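Local coordinates for protein starch synthase I (Hordeum vulgare, PDB 4HLN) that belongs to the plant starch synthases, two-domain proteins of the glycosyltransferase class with a GT-B type fold, at residues 349-363 with 381-393. Residues are numbered along the deposited sequence; the frame is centred on the assembly and turned at random.
Sequences KGAVVTADRIVTVSQ and LLSSRKSVLNGIV
The NH1 of R385 is shared by two backbone carbonyls at the C-terminal end of helix 347-354, V352 in its last turn and A355 just past it, donating to A355 O at 2.7 Å and to V352 O at 3.0 Å. Both oxygens lie near the guanidinium plane, although NH1 approaches A355 O from above its carbonyl plane; NH2 adds a weak bond to A355 O. This grip fixes the rotation of the guanidinium, one face of which carries V388 CG2, and Y631 makes a cation-pi contact with the same side chain. V352 sets its two methyls against helix 376-384, CG1 to L381 CG and CG2 to L382 CD2, each at 3.8 Å. R357, bent at chi2 (-69°) and chi3 (-54°), folds back so that V388 CA sits over the centre of its guanidinium, while NH2 meets N390 OD1 at 3.2 Å in an almost straight bond on an in-plane lone pair. Strands 357-360 and 389-391 pair in parallel: I358 N to V388 O (2.9 Å), N390 N to I358 O and T360 N to N390 O. I358 and L389 point the same way, L389 CD2 against I358 CB and CG2. Strand 389-391 is outermost at this end of the Rossmann-like N-terminal domain's mixed sheet, reached by a beta-alpha-beta crossover through helices 367-374 and 376-384.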
loop_
_atom_site.group_PDB
_atom_site.type_symbol
_atom_site.label_atom_id
_atom_site.label_comp_id
_atom_site.label_asym_id
_atom_site.label_seq_id
_atom_site.Cartn_x
_atom_site.Cartn_y
_atom_site.Cartn_z
ATOM N N LYS A 349 -9.608 12.627 8.509
ATOM C CA LYS A 349 -9.258 14.026 8.647
ATOM C C LYS A 349 -8.700 14.319 10.048
ATOM O O LYS A 349 -7.697 15.011 10.194
ATOM C CB LYS A 349 -10.483 14.895 8.363
ATOM C CG LYS A 349 -10.229 16.392 8.412
ATOM C CD LYS A 349 -10.529 16.983 9.784
ATOM C CE LYS A 349 -10.415 18.518 9.783
ATOM N NZ LYS A 349 -10.813 19.140 11.089
ATOM N N GLY A 350 -9.373 13.791 11.066
ATOM C CA GLY A 350 -8.970 13.945 12.453
ATOM C C GLY A 350 -7.553 13.474 12.718
ATOM O O GLY A 350 -6.792 14.129 13.437
ATOM N N ALA A 351 -7.198 12.341 12.124
ATOM C CA ALA A 351 -5.842 11.818 12.220
ATOM C C ALA A 351 -4.855 12.666 11.434
ATOM O O ALA A 351 -3.736 12.870 11.875
ATOM C CB ALA A 351 -5.789 10.392 11.722
ATOM N N VAL A 352 -5.255 13.143 10.261
ATOM C CA VAL A 352 -4.344 13.920 9.431
ATOM C C VAL A 352 -3.950 15.158 10.202
ATOM O O VAL A 352 -2.815 15.645 10.136
ATOM C CB VAL A 352 -5.004 14.335 8.113
ATOM C CG1 VAL A 352 -4.356 15.590 7.583
ATOM C CG2 VAL A 352 -4.915 13.213 7.101
ATOM N N VAL A 353 -4.909 15.646 10.968
ATOM C CA VAL A 353 -4.710 16.839 11.747
ATOM C C VAL A 353 -3.830 16.619 12.988
ATOM O O VAL A 353 -3.137 17.529 13.389
ATOM C CB VAL A 353 -6.071 17.462 12.102
ATOM C CG1 VAL A 353 -6.033 18.142 13.454
ATOM C CG2 VAL A 353 -6.492 18.420 11.007
ATOM N N THR A 354 -3.830 15.416 13.561
ATOM C CA THR A 354 -3.163 15.162 14.849
ATOM C C THR A 354 -1.992 14.170 14.839
ATOM O O THR A 354 -1.250 14.078 15.808
ATOM C CB THR A 354 -4.164 14.636 15.889
ATOM O OG1 THR A 354 -4.821 13.464 15.371
ATOM C CG2 THR A 354 -5.189 15.700 16.214
ATOM N N ALA A 355 -1.836 13.407 13.770
ATOM C CA ALA A 355 -0.772 12.412 13.722
ATOM C C ALA A 355 0.553 13.129 13.699
ATOM O O ALA A 355 0.604 14.320 13.431
ATOM C CB ALA A 355 -0.909 11.540 12.488
ATOM N N ASP A 356 1.633 12.404 13.951
ATOM C CA ASP A 356 2.947 13.034 13.961
ATOM C C ASP A 356 3.635 12.949 12.605
ATOM O O ASP A 356 4.134 13.951 12.100
ATOM C CB ASP A 356 3.796 12.466 15.095
ATOM C CG ASP A 356 3.167 12.729 16.458
ATOM O OD1 ASP A 356 2.728 13.880 16.692
ATOM O OD2 ASP A 356 3.071 11.789 17.276
ATOM N N ARG A 357 3.637 11.759 12.017
ATOM C CA ARG A 357 4.073 11.577 10.642
ATOM C C ARG A 357 2.923 10.978 9.828
ATOM O O ARG A 357 1.993 10.419 10.395
ATOM C CB ARG A 357 5.284 10.638 10.571
ATOM C CG ARG A 357 6.491 11.029 11.405
ATOM C CD ARG A 357 7.174 12.261 10.903
ATOM N NE ARG A 357 7.550 12.170 9.498
ATOM C CZ ARG A 357 8.399 13.008 8.908
ATOM N NH1 ARG A 357 8.970 13.983 9.622
ATOM N NH2 ARG A 357 8.682 12.864 7.612
ATOM N N ILE A 358 2.996 11.081 8.503
ATOM C CA ILE A 358 1.975 10.513 7.633
ATOM C C ILE A 358 2.575 9.788 6.446
ATOM O O ILE A 358 3.336 10.368 5.670
ATOM C CB ILE A 358 1.040 11.594 7.073
ATOM C CG1 ILE A 358 0.340 12.323 8.217
ATOM C CG2 ILE A 358 0.026 10.973 6.084
ATOM C CD1 ILE A 358 -0.478 13.467 7.797
ATOM N N VAL A 359 2.220 8.520 6.304
ATOM C CA VAL A 359 2.628 7.728 5.156
ATOM C C VAL A 359 1.407 7.489 4.279
ATOM O O VAL A 359 0.411 6.913 4.713
ATOM C CB VAL A 359 3.218 6.380 5.601
ATOM C CG1 VAL A 359 3.511 5.504 4.399
ATOM C CG2 VAL A 359 4.478 6.607 6.435
ATOM N N THR A 360 1.474 7.928 3.034
ATOM C CA THR A 360 0.261 7.978 2.239
ATOM C C THR A 360 0.441 7.490 0.812
ATOM O O THR A 360 1.455 7.758 0.177
ATOM C CB THR A 360 -0.302 9.405 2.229
ATOM O OG1 THR A 360 -1.235 9.547 1.155
ATOM C CG2 THR A 360 0.823 10.405 2.054
ATOM N N VAL A 361 -0.555 6.762 0.320
ATOM C CA VAL A 361 -0.578 6.318 -1.071
ATOM C C VAL A 361 -0.426 7.480 -2.068
ATOM O O VAL A 361 0.149 7.324 -3.146
ATOM C CB VAL A 361 -1.904 5.610 -1.372
ATOM C CG1 VAL A 361 -3.064 6.510 -0.965
ATOM C CG2 VAL A 361 -1.984 5.216 -2.845
ATOM N N SER A 362 -0.927 8.646 -1.681
ATOM C CA SER A 362 -1.040 9.782 -2.575
ATOM C C SER A 362 0.307 10.436 -2.853
ATOM O O SER A 362 0.414 11.289 -3.740
ATOM C CB SER A 362 -2.015 10.809 -1.987
ATOM O OG SER A 362 -1.464 11.447 -0.845
ATOM N N GLN A 363 1.327 10.038 -2.097
ATOM C CA GLN A 363 2.667 10.588 -2.270
ATOM C C GLN A 363 3.267 10.469 -3.678
ATOM O O GLN A 363 3.822 11.437 -4.203
ATOM C CB GLN A 363 3.621 9.999 -1.254
ATOM C CG GLN A 363 3.989 10.997 -0.186
ATOM C CD GLN A 363 4.583 12.257 -0.771
ATOM O OE1 GLN A 363 5.630 12.219 -1.411
ATOM N NE2 GLN A 363 3.910 13.380 -0.568
ATOM N N LEU A 381 -5.474 19.841 2.950
ATOM C CA LEU A 381 -5.131 19.471 4.311
ATOM C C LEU A 381 -3.817 18.698 4.338
ATOM O O LEU A 381 -2.897 19.051 5.061
ATOM C CB LEU A 381 -6.241 18.614 4.893
ATOM C CG LEU A 381 -6.297 18.625 6.408
ATOM C CD1 LEU A 381 -6.343 20.059 6.889
ATOM C CD2 LEU A 381 -7.516 17.865 6.863
ATOM N N LEU A 382 -3.743 17.638 3.541
ATOM C CA LEU A 382 -2.520 16.879 3.380
ATOM C C LEU A 382 -1.332 17.758 3.049
ATOM O O LEU A 382 -0.293 17.669 3.704
ATOM C CB LEU A 382 -2.666 15.836 2.280
ATOM C CG LEU A 382 -3.555 14.636 2.586
ATOM C CD1 LEU A 382 -3.579 13.700 1.398
ATOM C CD2 LEU A 382 -3.098 13.902 3.823
ATOM N N SER A 383 -1.470 18.587 2.020
ATOM C CA SER A 383 -0.331 19.371 1.560
ATOM C C SER A 383 0.024 20.451 2.575
ATOM O O SER A 383 1.155 20.953 2.592
ATOM C CB SER A 383 -0.571 19.957 0.172
ATOM O OG SER A 383 -1.799 20.643 0.126
ATOM N N SER A 384 -0.925 20.779 3.447
ATOM C CA SER A 384 -0.614 21.672 4.560
ATOM C C SER A 384 0.340 20.989 5.561
ATOM O O SER A 384 0.979 21.651 6.369
ATOM C CB SER A 384 -1.898 22.154 5.255
ATOM O OG SER A 384 -2.190 21.388 6.422
ATOM N N ARG A 385 0.438 19.663 5.496
ATOM C CA ARG A 385 1.360 18.914 6.342
ATOM C C ARG A 385 2.450 18.261 5.500
ATOM O O ARG A 385 2.976 17.201 5.842
ATOM C CB ARG A 385 0.602 17.869 7.164
ATOM C CG ARG A 385 -0.474 18.478 8.032
ATOM C CD ARG A 385 -0.652 17.735 9.338
ATOM N NE ARG A 385 0.579 17.681 10.122
ATOM C CZ ARG A 385 0.851 16.713 10.993
ATOM N NH1 ARG A 385 -0.029 15.738 11.192
ATOM N NH2 ARG A 385 2.001 16.708 11.653
ATOM N N LYS A 386 2.776 18.917 4.396
ATOM C CA LYS A 386 3.801 18.483 3.450
ATOM C C LYS A 386 5.077 17.942 4.113
ATOM O O LYS A 386 5.627 16.928 3.689
ATOM C CB LYS A 386 4.162 19.673 2.555
ATOM C CG LYS A 386 4.192 19.386 1.081
ATOM C CD LYS A 386 4.376 20.680 0.295
ATOM C CE LYS A 386 5.641 21.422 0.735
ATOM N NZ LYS A 386 6.021 22.523 -0.201
ATOM N N SER A 387 5.544 18.625 5.151
ATOM C CA SER A 387 6.843 18.319 5.748
ATOM C C SER A 387 6.900 16.979 6.487
ATOM O O SER A 387 7.986 16.510 6.847
ATOM C CB SER A 387 7.261 19.439 6.696
ATOM O OG SER A 387 6.338 19.557 7.766
ATOM N N VAL A 388 5.742 16.368 6.722
ATOM C CA VAL A 388 5.714 15.081 7.409
ATOM C C VAL A 388 5.162 13.953 6.560
ATOM O O VAL A 388 4.814 12.897 7.089
ATOM C CB VAL A 388 4.939 15.145 8.751
ATOM C CG1 VAL A 388 5.722 15.964 9.755
ATOM C CG2 VAL A 388 3.530 15.723 8.552
ATOM N N LEU A 389 5.096 14.169 5.246
ATOM C CA LEU A 389 4.573 13.157 4.326
ATOM C C LEU A 389 5.644 12.247 3.744
ATOM O O LEU A 389 6.771 12.682 3.490
ATOM C CB LEU A 389 3.803 13.808 3.178
ATOM C CG LEU A 389 2.516 14.546 3.530
ATOM C CD1 LEU A 389 1.772 14.952 2.267
ATOM C CD2 LEU A 389 1.632 13.691 4.423
ATOM N N ASN A 390 5.273 10.984 3.531
ATOM C CA ASN A 390 6.129 9.986 2.888
ATOM C C ASN A 390 5.245 8.987 2.183
ATOM O O ASN A 390 4.108 8.751 2.598
ATOM C CB ASN A 390 6.981 9.240 3.915
ATOM C CG ASN A 390 7.775 10.173 4.822
ATOM O OD1 ASN A 390 7.319 10.568 5.915
ATOM N ND2 ASN A 390 8.971 10.525 4.376
ATOM N N GLY A 391 5.763 8.391 1.116
ATOM C CA GLY A 391 5.006 7.391 0.389
ATOM C C GLY A 391 5.015 6.047 1.091
ATOM O O GLY A 391 5.862 5.788 1.950
ATOM N N ILE A 392 4.063 5.192 0.735
ATOM C CA ILE A 392 4.054 3.826 1.235
ATOM C C ILE A 392 5.259 3.107 0.645
ATOM O O ILE A 392 5.560 3.275 -0.522
ATOM C CB ILE A 392 2.798 3.060 0.787
ATOM C CG1 ILE A 392 1.537 3.922 0.927
ATOM C CG2 ILE A 392 2.676 1.772 1.565
ATOM C CD1 ILE A 392 0.671 3.570 2.104
ATOM N N VAL A 393 5.964 2.322 1.446
ATOM C CA VAL A 393 7.069 1.530 0.916
ATOM C C VAL A 393 6.818 0.067 1.215
ATOM O O VAL A 393 6.511 -0.293 2.356
ATOM C CB VAL A 393 8.440 1.953 1.498
ATOM C CG1 VAL A 393 9.565 1.040 0.964
ATOM C CG2 VAL A 393 8.730 3.414 1.172
#